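Local structure of aminotransferase class I and II (3OP7) at residues 14-19 with 325-330; 188-193 with 205-210. The protein probably catalyses the pyridoxal-phosphate-dependent transfer of an amino group between an amino acid and a keto acid. All blocks are in the same frame, centred on the assembly; numbering follows the deposited sequence. Where two conformers were deposited one is given.

Interaction 1: 14-19 with 325-330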
ATOM      1  N   ASN A  14      -6.229  -8.084 -15.703  1.00 32.29           N
ATOM      2  CA  ASN A  14      -7.141  -6.956 -15.919  1.00 33.13           C
ATOM      3  C   ASN A  14      -8.012  -7.146 -17.165  1.00 34.84           C
ATOM      4  O   ASN A  14      -9.230  -6.904 -17.141  1.00 34.30           O
ATOM      5  CB  ASN A  14      -6.379  -5.632 -16.081  1.00 33.51           C
ATOM      6  CG  ASN A  14      -5.836  -5.089 -14.784  1.00 31.27           C
ATOM      7  OD1 ASN A  14      -6.241  -5.488 -13.686  1.00 32.04           O
ATOM      8  ND2 ASN A  14      -4.891  -4.168 -14.900  1.00 31.92           N
ATOM      9  N   VAL A  15      -7.388  -7.577 -18.268  1.00 35.35           N
ATOM     10  CA  VAL A  15      -8.092  -7.709 -19.540  1.00 38.08           C
ATOM     11  C   VAL A  15      -9.024  -8.940 -19.563  1.00 38.32           C
ATOM     12  O   VAL A  15     -10.140  -8.848 -20.092  1.00 38.76           O
ATOM     13  CB  VAL A  15      -7.135  -7.744 -20.749  1.00 39.11           C
ATOM     14  CG1 VAL A  15      -7.898  -8.034 -22.072  1.00 40.84           C
ATOM     15  CG2 VAL A  15      -6.382  -6.443 -20.886  1.00 39.82           C
ATOM     16  N   HIS A  16      -8.614 -10.043 -18.944  1.00 37.72           N
ATOM     17  CA  HIS A  16      -9.265 -11.349 -19.197  1.00 39.47           C
ATOM     18  C   HIS A  16     -10.011 -12.006 -18.043  1.00 40.43           C
ATOM     19  O   HIS A  16     -10.789 -12.921 -18.279  1.00 41.04           O
ATOM     20  CB  HIS A  16      -8.244 -12.360 -19.770  1.00 39.37           C
ATOM     21  CG  HIS A  16      -7.627 -11.909 -21.046  1.00 38.67           C
ATOM     22  ND1 HIS A  16      -8.353 -11.721 -22.202  1.00 38.96           N
ATOM     23  CD2 HIS A  16      -6.349 -11.589 -21.344  1.00 38.28           C
ATOM     24  CE1 HIS A  16      -7.543 -11.295 -23.156  1.00 40.35           C
ATOM     25  NE2 HIS A  16      -6.323 -11.200 -22.655  1.00 38.39           N
ATOM     26  N   GLU A  17      -9.819 -11.539 -16.817  1.00 41.11           N
ATOM     27  CA  GLU A  17     -10.395 -12.203 -15.635  1.00 43.03           C
ATOM     28  C   GLU A  17     -11.952 -12.288 -15.706  1.00 44.60           C
ATOM     29  O   GLU A  17     -12.541 -13.301 -15.293  1.00 45.28           O
ATOM     30  CB  GLU A  17      -9.991 -11.467 -14.356  1.00 42.19           C
ATOM     31  CG  GLU A  17      -9.449 -12.354 -13.266  1.00 46.59           C
ATOM     32  CD  GLU A  17      -8.825 -11.539 -12.079  1.00 49.24           C
ATOM     33  OE1 GLU A  17      -8.954 -10.276 -12.012  1.00 48.96           O
ATOM     34  OE2 GLU A  17      -8.198 -12.186 -11.203  1.00 53.25           O
ATOM     35  N   ASN A  18     -12.582 -11.253 -16.279  1.00 45.18           N
ATOM     36  CA  ASN A  18     -14.050 -11.201 -16.416  1.00 46.77           C
ATOM     37  C   ASN A  18     -14.597 -12.107 -17.506  1.00 48.47           C
ATOM     38  O   ASN A  18     -15.822 -12.287 -17.625  1.00 49.75           O
ATOM     39  CB  ASN A  18     -14.498  -9.769 -16.737  1.00 47.28           C
ATOM     40  CG  ASN A  18     -14.448  -8.864 -15.535  1.00 45.95           C
ATOM     41  OD1 ASN A  18     -14.123  -9.286 -14.429  1.00 45.28           O
ATOM     42  ND2 ASN A  18     -14.814  -7.596 -15.746  1.00 50.19           N
ATOM     43  N   SER A  19     -13.703 -12.593 -18.360  1.00 48.79           N
ATOM     44  CA  SER A  19     -14.059 -13.497 -19.450  1.00 50.27           C
ATOM     45  C   SER A  19     -13.927 -14.968 -19.052  1.00 49.87           C
ATOM     46  O   SER A  19     -14.264 -15.855 -19.845  1.00 51.47           O
ATOM     47  CB  SER A  19     -13.164 -13.228 -20.664  1.00 51.59           C
ATOM     48  OG  SER A  19     -13.564 -12.047 -21.337  1.00 54.17           O
ATOM     49  N   GLN A 325      -6.898 -18.178 -27.193  1.00 45.97           N
ATOM     50  CA  GLN A 325      -7.786 -19.100 -27.895  1.00 48.90           C
ATOM     51  C   GLN A 325      -8.510 -20.046 -26.952  1.00 47.71           C
ATOM     52  O   GLN A 325      -9.704 -20.263 -27.108  1.00 49.17           O
ATOM     53  CB  GLN A 325      -7.005 -19.915 -28.905  1.00 50.66           C
ATOM     54  CG  GLN A 325      -6.560 -19.131 -30.099  1.00 55.16           C
ATOM     55  CD  GLN A 325      -5.935 -20.032 -31.165  1.00 61.70           C
ATOM     56  OE1 GLN A 325      -5.033 -19.610 -31.899  1.00 67.61           O
ATOM     57  NE2 GLN A 325      -6.396 -21.282 -31.234  1.00 58.63           N
ATOM     58  N   LEU A 326      -7.788 -20.617 -25.994  1.00 45.70           N
ATOM     59  CA  LEU A 326      -8.398 -21.478 -24.968  1.00 45.06           C
ATOM     60  C   LEU A 326      -9.485 -20.722 -24.193  1.00 44.40           C
ATOM     61  O   LEU A 326     -10.588 -21.243 -23.935  1.00 45.15           O
ATOM     62  CB  LEU A 326      -7.327 -21.971 -23.997  1.00 43.27           C
ATOM     63  CG  LEU A 326      -7.806 -22.723 -22.756  1.00 42.90           C
ATOM     64  CD1 LEU A 326      -8.341 -24.112 -23.145  1.00 43.33           C
ATOM     65  CD2 LEU A 326      -6.694 -22.772 -21.720  1.00 43.03           C
ATOM     66  N   LEU A 327      -9.190 -19.477 -23.861  1.00 42.82           N
ATOM     67  CA  LEU A 327     -10.157 -18.639 -23.160  1.00 42.95           C
ATOM     68  C   LEU A 327     -11.403 -18.399 -24.028  1.00 45.65           C
ATOM     69  O   LEU A 327     -12.524 -18.608 -23.560  1.00 47.28           O
ATOM     70  CB  LEU A 327      -9.511 -17.311 -22.736  1.00 40.77           C
ATOM     71  CG  LEU A 327     -10.390 -16.285 -22.010  1.00 41.42           C
ATOM     72  CD1 LEU A 327     -10.868 -16.868 -20.691  1.00 43.19           C
ATOM     73  CD2 LEU A 327      -9.598 -14.988 -21.754  1.00 38.15           C
ATOM     74  N   GLN A 328     -11.218 -17.990 -25.284  1.00 47.74           N
ATOM     75  CA  GLN A 328     -12.329 -17.660 -26.184  0.50 50.08           C
ATOM     76  C   GLN A 328     -13.193 -18.892 -26.470  1.00 51.81           C
ATOM     77  O   GLN A 328     -14.425 -18.831 -26.484  1.00 52.00           O
ATOM     78  CB  GLN A 328     -11.787 -17.095 -27.510  0.50 51.54           C
ATOM     79  CG  GLN A 328     -11.115 -15.714 -27.403  0.50 51.94           C
ATOM     80  CD  GLN A 328     -10.296 -15.359 -28.641  0.50 54.37           C
ATOM     81  OE1 GLN A 328     -10.346 -16.050 -29.658  0.50 57.42           O
ATOM     82  NE2 GLN A 328      -9.536 -14.275 -28.551  0.50 55.49           N
ATOM     83  N   GLU A 329     -12.524 -20.010 -26.714  1.00 52.70           N
ATOM     84  CA  GLU A 329     -13.207 -21.243 -27.115  1.00 54.63           C
ATOM     85  C   GLU A 329     -13.792 -22.111 -25.980  1.00 53.83           C
ATOM     86  O   GLU A 329     -14.791 -22.798 -26.207  1.00 54.61           O
ATOM     87  CB  GLU A 329     -12.273 -22.099 -27.970  1.00 55.96           C
ATOM     88  CG  GLU A 329     -11.950 -21.455 -29.299  1.00 60.35           C
ATOM     89  CD  GLU A 329     -11.276 -22.424 -30.270  1.00 65.97           C
ATOM     90  OE1 GLU A 329     -11.555 -23.642 -30.207  1.00 70.44           O
ATOM     91  OE2 GLU A 329     -10.462 -21.964 -31.093  1.00 68.99           O
ATOM     92  N   HIS A 330     -13.159 -22.125 -24.815  1.00 51.49           N
ATOM     93  CA  HIS A 330     -13.579 -22.995 -23.694  1.00 51.47           C
ATOM     94  C   HIS A 330     -13.756 -22.313 -22.363  1.00 49.99           C
ATOM     95  O   HIS A 330     -14.183 -22.950 -21.385  1.00 50.61           O
ATOM     96  CB  HIS A 330     -12.594 -24.143 -23.535  1.00 51.69           C
ATOM     97  CG  HIS A 330     -12.521 -25.007 -24.746  1.00 53.61           C
ATOM     98  ND1 HIS A 330     -13.571 -25.803 -25.148  1.00 56.21           N
ATOM     99  CD2 HIS A 330     -11.560 -25.148 -25.686  1.00 54.97           C
ATOM    100  CE1 HIS A 330     -13.243 -26.420 -26.266  1.00 58.10           C
ATOM    101  NE2 HIS A 330     -12.024 -26.047 -26.609  1.00 56.23           N
TER
HETATM  102  O   HOH W   1     -14.524 -16.889 -22.676  1.00 57.62           O

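Interaction 2: 188-193 with 205-210. With EDO (1,2-ethanediol), chain K.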
ATOM      1  N   ALA A 188      25.996  -8.611   1.374  1.00 27.94           N
ATOM      2  CA  ALA A 188      24.760  -8.326   0.633  1.00 26.76           C
ATOM      3  C   ALA A 188      23.552  -8.784   1.442  1.00 26.31           C
ATOM      4  O   ALA A 188      23.589  -9.815   2.098  1.00 26.74           O
ATOM      5  CB  ALA A 188      24.760  -9.043  -0.750  1.00 26.53           C
ATOM      6  N   TYR A 189      22.474  -8.022   1.394  1.00 26.78           N
ATOM      7  CA  TYR A 189      21.235  -8.467   1.975  1.00 25.85           C
ATOM      8  C   TYR A 189      20.712  -9.519   1.055  1.00 24.40           C
ATOM      9  O   TYR A 189      20.982  -9.485  -0.148  1.00 24.93           O
ATOM     10  CB  TYR A 189      20.180  -7.399   1.947  1.00 26.95           C
ATOM     11  CG  TYR A 189      20.449  -6.160   2.770  1.00 28.61           C
ATOM     12  CD1 TYR A 189      20.509  -6.231   4.128  1.00 31.11           C
ATOM     13  CD2 TYR A 189      20.604  -4.899   2.147  1.00 32.86           C
ATOM     14  CE1 TYR A 189      20.745  -5.064   4.895  1.00 32.07           C
ATOM     15  CE2 TYR A 189      20.826  -3.743   2.887  1.00 34.43           C
ATOM     16  CZ  TYR A 189      20.887  -3.831   4.261  1.00 35.18           C
ATOM     17  OH  TYR A 189      21.102  -2.678   4.997  1.00 36.05           O
ATOM     18  N   ILE A 190      19.898 -10.400   1.596  1.00 24.31           N
ATOM     19  CA  ILE A 190      19.075 -11.300   0.784  1.00 23.05           C
ATOM     20  C   ILE A 190      17.611 -11.081   1.157  1.00 23.78           C
ATOM     21  O   ILE A 190      17.197 -11.347   2.288  1.00 23.68           O
ATOM     22  CB  ILE A 190      19.432 -12.800   0.955  1.00 24.27           C
ATOM     23  CG1 ILE A 190      20.876 -13.098   0.514  1.00 24.67           C
ATOM     24  CG2 ILE A 190      18.430 -13.643   0.120  1.00 24.57           C
ATOM     25  CD1 ILE A 190      21.376 -14.505   0.844  1.00 25.75           C
ATOM     26  N   LEU A 191      16.847 -10.536   0.211  1.00 23.18           N
ATOM     27  CA  LEU A 191      15.415 -10.337   0.368  1.00 21.82           C
ATOM     28  C   LEU A 191      14.802 -11.635  -0.151  1.00 23.04           C
ATOM     29  O   LEU A 191      15.097 -12.068  -1.293  1.00 22.34           O
ATOM     30  CB  LEU A 191      14.928  -9.217  -0.515  1.00 22.59           C
ATOM     31  CG  LEU A 191      13.391  -9.063  -0.674  1.00 20.37           C
ATOM     32  CD1 LEU A 191      12.663  -9.001   0.726  1.00 23.10           C
ATOM     33  CD2 LEU A 191      13.014  -7.826  -1.540  1.00 22.70           C
ATOM     34  N   SER A 192      14.026 -12.301   0.689  1.00 22.62           N
ATOM     35  CA  SER A 192      13.339 -13.525   0.293  1.00 21.96           C
ATOM     36  C   SER A 192      11.818 -13.405   0.496  1.00 22.38           C
ATOM     37  O   SER A 192      11.337 -13.263   1.619  1.00 22.38           O
ATOM     38  CB  SER A 192      13.898 -14.694   1.107  1.00 23.28           C
ATOM     39  OG  SER A 192      13.311 -15.923   0.700  1.00 22.51           O
ATOM     40  N   ASP A 193      11.082 -13.351  -0.606  1.00 21.34           N
ATOM     41  CA  ASP A 193       9.645 -13.345  -0.584  1.00 20.79           C
ATOM     42  C   ASP A 193       9.177 -14.801  -0.404  1.00 21.09           C
ATOM     43  O   ASP A 193       9.374 -15.675  -1.282  1.00 22.50           O
ATOM     44  CB  ASP A 193       9.129 -12.696  -1.872  1.00 21.54           C
ATOM     45  CG  ASP A 193       7.611 -12.803  -2.059  1.00 22.15           C
ATOM     46  OD1 ASP A 193       6.960 -13.708  -1.506  1.00 23.30           O
ATOM     47  OD2 ASP A 193       7.101 -12.050  -2.891  1.00 23.50           O
ATOM     48  N   PRO A 205      14.090 -23.564   5.698  1.00 29.91           N
ATOM     49  CA  PRO A 205      14.100 -22.454   6.620  1.00 29.53           C
ATOM     50  C   PRO A 205      13.812 -21.152   5.895  1.00 28.24           C
ATOM     51  O   PRO A 205      14.024 -21.038   4.677  1.00 27.87           O
ATOM     52  CB  PRO A 205      15.540 -22.458   7.154  1.00 28.75           C
ATOM     53  CG  PRO A 205      16.358 -23.080   6.046  1.00 31.90           C
ATOM     54  CD  PRO A 205      15.446 -24.127   5.505  1.00 31.43           C
ATOM     55  N   SER A 206      13.310 -20.184   6.645  1.00 26.54           N
ATOM     56  CA  SER A 206      13.280 -18.777   6.204  1.00 26.46           C
ATOM     57  C   SER A 206      14.702 -18.247   6.064  1.00 26.44           C
ATOM     58  O   SER A 206      15.611 -18.648   6.802  1.00 27.49           O
ATOM     59  CB  SER A 206      12.521 -17.922   7.200  1.00 26.61           C
ATOM     60  OG  SER A 206      12.592 -16.540   6.834  1.00 23.73           O
ATOM     61  N   ILE A 207      14.881 -17.324   5.133  1.00 25.10           N
ATOM     62  CA  ILE A 207      16.166 -16.633   4.984  1.00 25.17           C
ATOM     63  C   ILE A 207      16.668 -16.075   6.282  1.00 26.00           C
ATOM     64  O   ILE A 207      17.844 -16.147   6.593  1.00 27.80           O
ATOM     65  CB  ILE A 207      16.149 -15.546   3.850  1.00 22.35           C
ATOM     66  CG1 ILE A 207      17.563 -15.259   3.360  1.00 23.07           C
ATOM     67  CG2 ILE A 207      15.421 -14.225   4.214  1.00 22.96           C
ATOM     68  CD1 ILE A 207      18.329 -16.462   2.766  1.00 25.43           C
ATOM     69  N   ILE A 208      15.769 -15.511   7.076  1.00 25.26           N
ATOM     70  CA  ILE A 208      16.207 -14.920   8.327  1.00 25.82           C
ATOM     71  C   ILE A 208      16.648 -15.938   9.397  1.00 27.10           C
ATOM     72  O   ILE A 208      17.320 -15.561  10.358  1.00 28.82           O
ATOM     73  CB  ILE A 208      15.101 -14.019   8.868  1.00 25.34           C
ATOM     74  CG1 ILE A 208      15.696 -12.985   9.829  1.00 28.02           C
ATOM     75  CG2 ILE A 208      13.976 -14.877   9.428  1.00 25.43           C
ATOM     76  CD1 ILE A 208      14.693 -11.971  10.357  1.00 26.07           C
ATOM     77  N   GLU A 209      16.330 -17.218   9.208  1.00 27.74           N
ATOM     78  CA  GLU A 209      16.802 -18.294  10.088  1.00 28.23           C
ATOM     79  C   GLU A 209      18.201 -18.803   9.706  1.00 30.36           C
ATOM     80  O   GLU A 209      18.830 -19.566  10.484  1.00 30.85           O
ATOM     81  CB  GLU A 209      15.781 -19.454  10.092  1.00 28.19           C
ATOM     82  CG  GLU A 209      14.437 -19.064  10.725  1.00 30.02           C
ATOM     83  CD  GLU A 209      13.332 -20.082  10.541  1.00 31.89           C
ATOM     84  OE1 GLU A 209      13.170 -20.699   9.457  1.00 32.14           O
ATOM     85  OE2 GLU A 209      12.545 -20.225  11.497  1.00 34.93           O
ATOM     86  N   VAL A 210      18.672 -18.427   8.519  1.00 29.32           N
ATOM     87  CA  VAL A 210      20.004 -18.815   8.080  1.00 30.70           C
ATOM     88  C   VAL A 210      20.970 -17.660   7.854  1.00 31.06           C
ATOM     89  O   VAL A 210      22.150 -17.916   7.586  1.00 31.60           O
ATOM     90  CB  VAL A 210      19.956 -19.715   6.819  1.00 31.31           C
ATOM     91  CG1 VAL A 210      19.316 -21.092   7.133  1.00 32.22           C
ATOM     92  CG2 VAL A 210      19.252 -19.058   5.670  1.00 29.38           C
TER
HETATM   93  C1  EDO K 408      14.546 -23.197  11.978  1.00 61.85           C
HETATM   94  O1  EDO K 408      15.954 -22.922  12.076  1.00 62.05           O
HETATM   95  C2  EDO K 408      14.218 -23.770  10.600  1.00 61.29           C
HETATM   96  O2  EDO K 408      12.913 -23.410  10.107  1.00 59.70           O

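Interaction 1: 14-19 with 325-330
Ser-19 and Leu-327 are the nearest CA pair, 7.4 Å apart, where a 3-10 turn following helix 8-16 comes up to the last turns of helix 319-330. The packing rests largely on one apolar side chain, Leu-327, with a water-mediated link beside it. Its CG stands anti to the backbone N (chi1 179°), which carries both methyls across to the N-terminal segment. CD2 packs chiefly on His-16, lying 3.5 Å from ND1 and 3.6 Å from CB, and it meets the imidazole obliquely; Ser-19 CB is a more distant neighbour of the same methyl. CD1 turns to the backbone instead and rests 3.6 Å from Ser-19 O. The contact thus ties the N-terminal arm of the chain to a helix of its C-terminal part, next to the two-strand parallel sheet made by 22-23 and 332-333; Leu-333 of that sheet touches both His-16 and Leu-327. On one face of the His-16 ring sits Val-15 CG1, offset toward the rim, and the ring of Trp-12 also meets it. The polar link is a water that donates to Ser-19 O at 3.0 Å and to Leu-327 O at 2.8 Å, joining two carbonyls that could not bond to each other directly. At the other end of the segment, Asn-14 ND2 donates to Arg-245 O and Asp-246 OD1 of the second subunit.

Interaction 2: 188-193 with 205-210
Ile-207 meets Ile-190 and Ser-192 in a buried contact that is apolar throughout, with the CA atoms of Ser-192 and Ile-207 6.3 Å apart. Residues two apart on a strand face the same way, and one side chain can therefore cover both. Ile-207 does this by dividing its branches: CG1, anti to the backbone N (chi1 -158°), reaches 3.7 Å from Ile-190 CG2, while CG2 presses on Ser-192 CB at 3.5 Å, tighter than usual for two carbons. The two isoleucine side chains cross at about a right angle, with the CD1 atoms 4.1 Å apart.

Hydrogen bonds shape the turn that presents Ile-207. Ser-206 and Glu-209 form a capping box: Ser-206 N donates to Glu-209 OE1 over 2.9 Å, meeting the oxygen on its anti side and 27° out of the carboxylate plane, and Ile-208 N returns a weak bond to Ser-206 OG. Glu-194 ties cap to strand, its OE1 bonded to Ser-206 OG and its OE2 to Ser-192 OG and Ile-207 N. Glu-209 OE1 also accepts from O2 of a 1,2-ethanediol, probably left by the crystallisation liquor, at 2.8 Å.

Asp-193, ending the strand, bonds through OD2 to N1 of the modified lysine-cofactor residue LLP at position 222, the aspartate-pyridine pairing of fold-type I aminotransferases. Strand 189-193 lies between strands 157-161 and 214-219 in the large mixed sheet; the weakly bonded helical turn at about 207-210 belongs to the beta-alpha-beta unit leading to 214-219, and Leu-179 and Ala-183 of helix 173-184 touch Ile-190.

Chain order nests the two contacts: interaction 2 falls wholly within the loop that interaction 1 closes by bringing residues 14-19 to 325-330. In space they lie on opposite sides of the chain's centre, about 37 Å apart between centres and about 17 Å between nearest atoms, without touching. They share no helix, strand or sheet. Interaction 2 belongs to the large mixed sheet, whose strand 189-193 supplies Asp-193 to the cofactor-bearing residue at position 222, whereas interaction 1 joins the N-terminal arm to the C-terminal part, beside the small sheet 22-23/332-333. This is consistent with fold-type I aminotransferases, in which a large domain holds the cofactor and a smaller one is built from both chain ends.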